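Local coordinates for HMG box-containing protein 1 (Homo sapiens, PDB 3QVE) that represses transcription by binding promoters of target genes and helps regulate the cell cycle and the Wnt pathway, represented here by its AXH domain, at residues Leu75-Asp80 against Leu89-Lys94. Sequence-based numbering, arbitrary orientation.
Sequences LKLTFD and LTVECK. With EDO (1,2-ethanediol), chain N; EDO (1,2-ethanediol), chain I.
L75, L77 and F79 pair with C93, V91 and L89 through six backbone hydrogen bonds, two for each pair, joining the consecutive strands 72-80 and 89-94 as an antiparallel beta hairpin. The straightest runs from L75 N to C93 O (2.9 Å, 177° at the hydrogen). Its return bond, C93 N to L75 O, bends to 153° and reaches the oxygen tilted from the carbonyl plane. CA-H groups of the intervening non-hydrogen-bonded pairs point at carbonyls of the hydrogen-bonded ones, as T90 CA does at L77 O, 3.1 Å.

Apolar packing occupies the face of the hydrogen-bonded pairs. C93 SG, placed between its backbone N and carbonyl carbon (chi1 70°), lies 3.8 Å from L77 CD1 and 3.9 Å from L75 CD1. V91 CG2 meets the F79 ring at its edge, in plane, 3.9 Å from CE2, and also touches L77 CB. F99 of strand 98-101 packs on L77 and F79.

On the other face, T78 OG1 and T90 OG1 share a hydrogen bond of 2.9 Å; T90 OG1 also bonds H21 NE2. K76 NZ stays 6.6 Å from E92 OE1 and bonds an ethanediol, probably from the crystallisation liquor.

Cohesion therefore rests mainly on register-setting backbone bonds and buried apolar packing, not ion pairing.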
loop_
_atom_site.group_PDB
_atom_site.type_symbol
_atom_site.label_atom_id
_atom_site.label_comp_id
_atom_site.label_asym_id
_atom_site.label_seq_id
_atom_site.Cartn_x
_atom_site.Cartn_y
_atom_site.Cartn_z
ATOM N N LEU A 75 2.473 6.982 -7.993
ATOM C CA LEU A 75 3.505 6.866 -6.971
ATOM C C LEU A 75 4.100 5.474 -7.150
ATOM O O LEU A 75 3.413 4.530 -7.593
ATOM C CB LEU A 75 2.916 6.982 -5.551
ATOM C CG LEU A 75 2.268 8.307 -5.111
ATOM C CD1 LEU A 75 1.398 8.112 -3.853
ATOM C CD2 LEU A 75 3.339 9.327 -4.908
ATOM N N LYS A 76 5.385 5.363 -6.829
ATOM C CA LYS A 76 6.074 4.111 -6.709
ATOM C C LYS A 76 6.727 4.117 -5.362
ATOM O O LYS A 76 7.491 5.026 -5.046
ATOM C CB LYS A 76 7.076 3.933 -7.830
ATOM C CG LYS A 76 6.380 3.631 -9.169
ATOM C CD LYS A 76 7.334 3.463 -10.360
ATOM C CE LYS A 76 7.993 2.131 -10.362
ATOM N NZ LYS A 76 9.087 2.026 -11.376
ATOM N N LEU A 77 6.396 3.109 -4.576
ATOM C CA LEU A 77 6.751 3.045 -3.150
ATOM C C LEU A 77 7.369 1.736 -2.816
ATOM O O LEU A 77 6.909 0.711 -3.318
ATOM C CB LEU A 77 5.480 3.162 -2.300
ATOM C CG LEU A 77 4.506 4.286 -2.580
ATOM C CD1 LEU A 77 3.182 4.115 -1.748
ATOM C CD2 LEU A 77 5.255 5.653 -2.286
ATOM N N THR A 78 8.331 1.722 -1.887
ATOM C CA THR A 78 8.934 0.449 -1.465
ATOM C C THR A 78 8.735 0.311 0.014
ATOM O O THR A 78 8.982 1.238 0.784
ATOM C CB THR A 78 10.436 0.349 -1.836
ATOM O OG1 THR A 78 10.535 0.289 -3.254
ATOM C CG2 THR A 78 11.097 -0.947 -1.235
ATOM N N PHE A 79 8.257 -0.860 0.398
ATOM C CA PHE A 79 7.840 -1.162 1.764
ATOM C C PHE A 79 8.623 -2.352 2.329
ATOM O O PHE A 79 8.970 -3.268 1.593
ATOM C CB PHE A 79 6.378 -1.580 1.790
ATOM C CG PHE A 79 5.416 -0.461 1.545
ATOM C CD1 PHE A 79 5.118 0.448 2.538
ATOM C CD2 PHE A 79 4.723 -0.381 0.345
ATOM C CE1 PHE A 79 4.199 1.469 2.330
ATOM C CE2 PHE A 79 3.807 0.646 0.131
ATOM C CZ PHE A 79 3.560 1.561 1.111
ATOM N N ASP A 80 8.829 -2.341 3.643
ATOM C CA ASP A 80 9.484 -3.409 4.388
ATOM C C ASP A 80 8.502 -4.069 5.360
ATOM O O ASP A 80 8.007 -3.395 6.284
ATOM C CB ASP A 80 10.659 -2.790 5.137
ATOM C CG ASP A 80 11.520 -3.816 5.867
ATOM O OD1 ASP A 80 11.129 -4.966 5.880
ATOM O OD2 ASP A 80 12.597 -3.463 6.394
ATOM N N LEU A 89 8.585 -5.111 -0.804
ATOM C CA LEU A 89 7.500 -4.982 -1.797
ATOM C C LEU A 89 7.556 -3.608 -2.380
ATOM O O LEU A 89 7.577 -2.641 -1.612
ATOM C CB LEU A 89 6.140 -5.136 -1.116
ATOM C CG LEU A 89 4.851 -4.837 -1.912
ATOM C CD1 LEU A 89 4.696 -5.772 -3.072
ATOM C CD2 LEU A 89 3.634 -4.907 -0.997
ATOM N N THR A 90 7.534 -3.506 -3.710
ATOM C CA THR A 90 7.379 -2.213 -4.378
ATOM C C THR A 90 5.986 -2.196 -4.997
ATOM O O THR A 90 5.524 -3.208 -5.523
ATOM C CB THR A 90 8.475 -1.976 -5.439
ATOM O OG1 THR A 90 9.741 -2.030 -4.763
ATOM C CG2 THR A 90 8.333 -0.575 -6.110
ATOM N N VAL A 91 5.300 -1.061 -4.894
ATOM C CA VAL A 91 3.976 -0.921 -5.457
ATOM C C VAL A 91 3.923 0.322 -6.309
ATOM O O VAL A 91 4.711 1.258 -6.117
ATOM C CB VAL A 91 2.839 -0.832 -4.364
ATOM C CG1 VAL A 91 2.960 -1.956 -3.345
ATOM C CG2 VAL A 91 2.830 0.492 -3.685
ATOM N N GLU A 92 2.997 0.319 -7.261
ATOM C CA GLU A 92 2.570 1.524 -7.950
ATOM C C GLU A 92 1.158 1.821 -7.489
ATOM O O GLU A 92 0.320 0.929 -7.495
ATOM C CB GLU A 92 2.568 1.296 -9.443
ATOM C CG GLU A 92 2.268 2.506 -10.280
ATOM C CD GLU A 92 1.740 2.130 -11.644
ATOM O OE1 GLU A 92 2.577 2.100 -12.578
ATOM O OE2 GLU A 92 0.510 1.865 -11.784
ATOM N N CYS A 93 0.881 3.041 -7.047
ATOM C CA CYS A 93 -0.475 3.353 -6.597
ATOM C C CYS A 93 -0.859 4.758 -7.031
ATOM O O CYS A 93 -0.026 5.539 -7.451
ATOM C CB CYS A 93 -0.559 3.168 -5.097
ATOM S SG CYS A 93 0.323 4.360 -4.219
ATOM N N LYS A 94 -2.141 5.077 -6.955
ATOM C CA LYS A 94 -2.606 6.416 -7.305
ATOM C C LYS A 94 -2.136 7.454 -6.270
ATOM O O LYS A 94 -1.886 7.109 -5.122
ATOM C CB LYS A 94 -4.129 6.440 -7.433
ATOM C CG LYS A 94 -4.719 5.437 -8.398
ATOM C CD LYS A 94 -4.122 5.542 -9.802
ATOM C CE LYS A 94 -4.667 4.468 -10.768
ATOM N NZ LYS A 94 -3.609 3.570 -11.236
HETATM C C1 EDO N . 11.096 -1.052 -12.420
HETATM O O1 EDO N . 9.890 -0.362 -12.079
HETATM C C2 EDO N . 10.791 -2.332 -13.178
HETATM O O2 EDO N . 9.822 -2.045 -14.193
HETATM C C1 EDO I . 6.345 -3.833 10.863
HETATM O O1 EDO I . 7.227 -4.898 11.227
HETATM C C2 EDO I . 7.165 -2.766 10.164
HETATM O O2 EDO I . 8.019 -3.424 9.223
#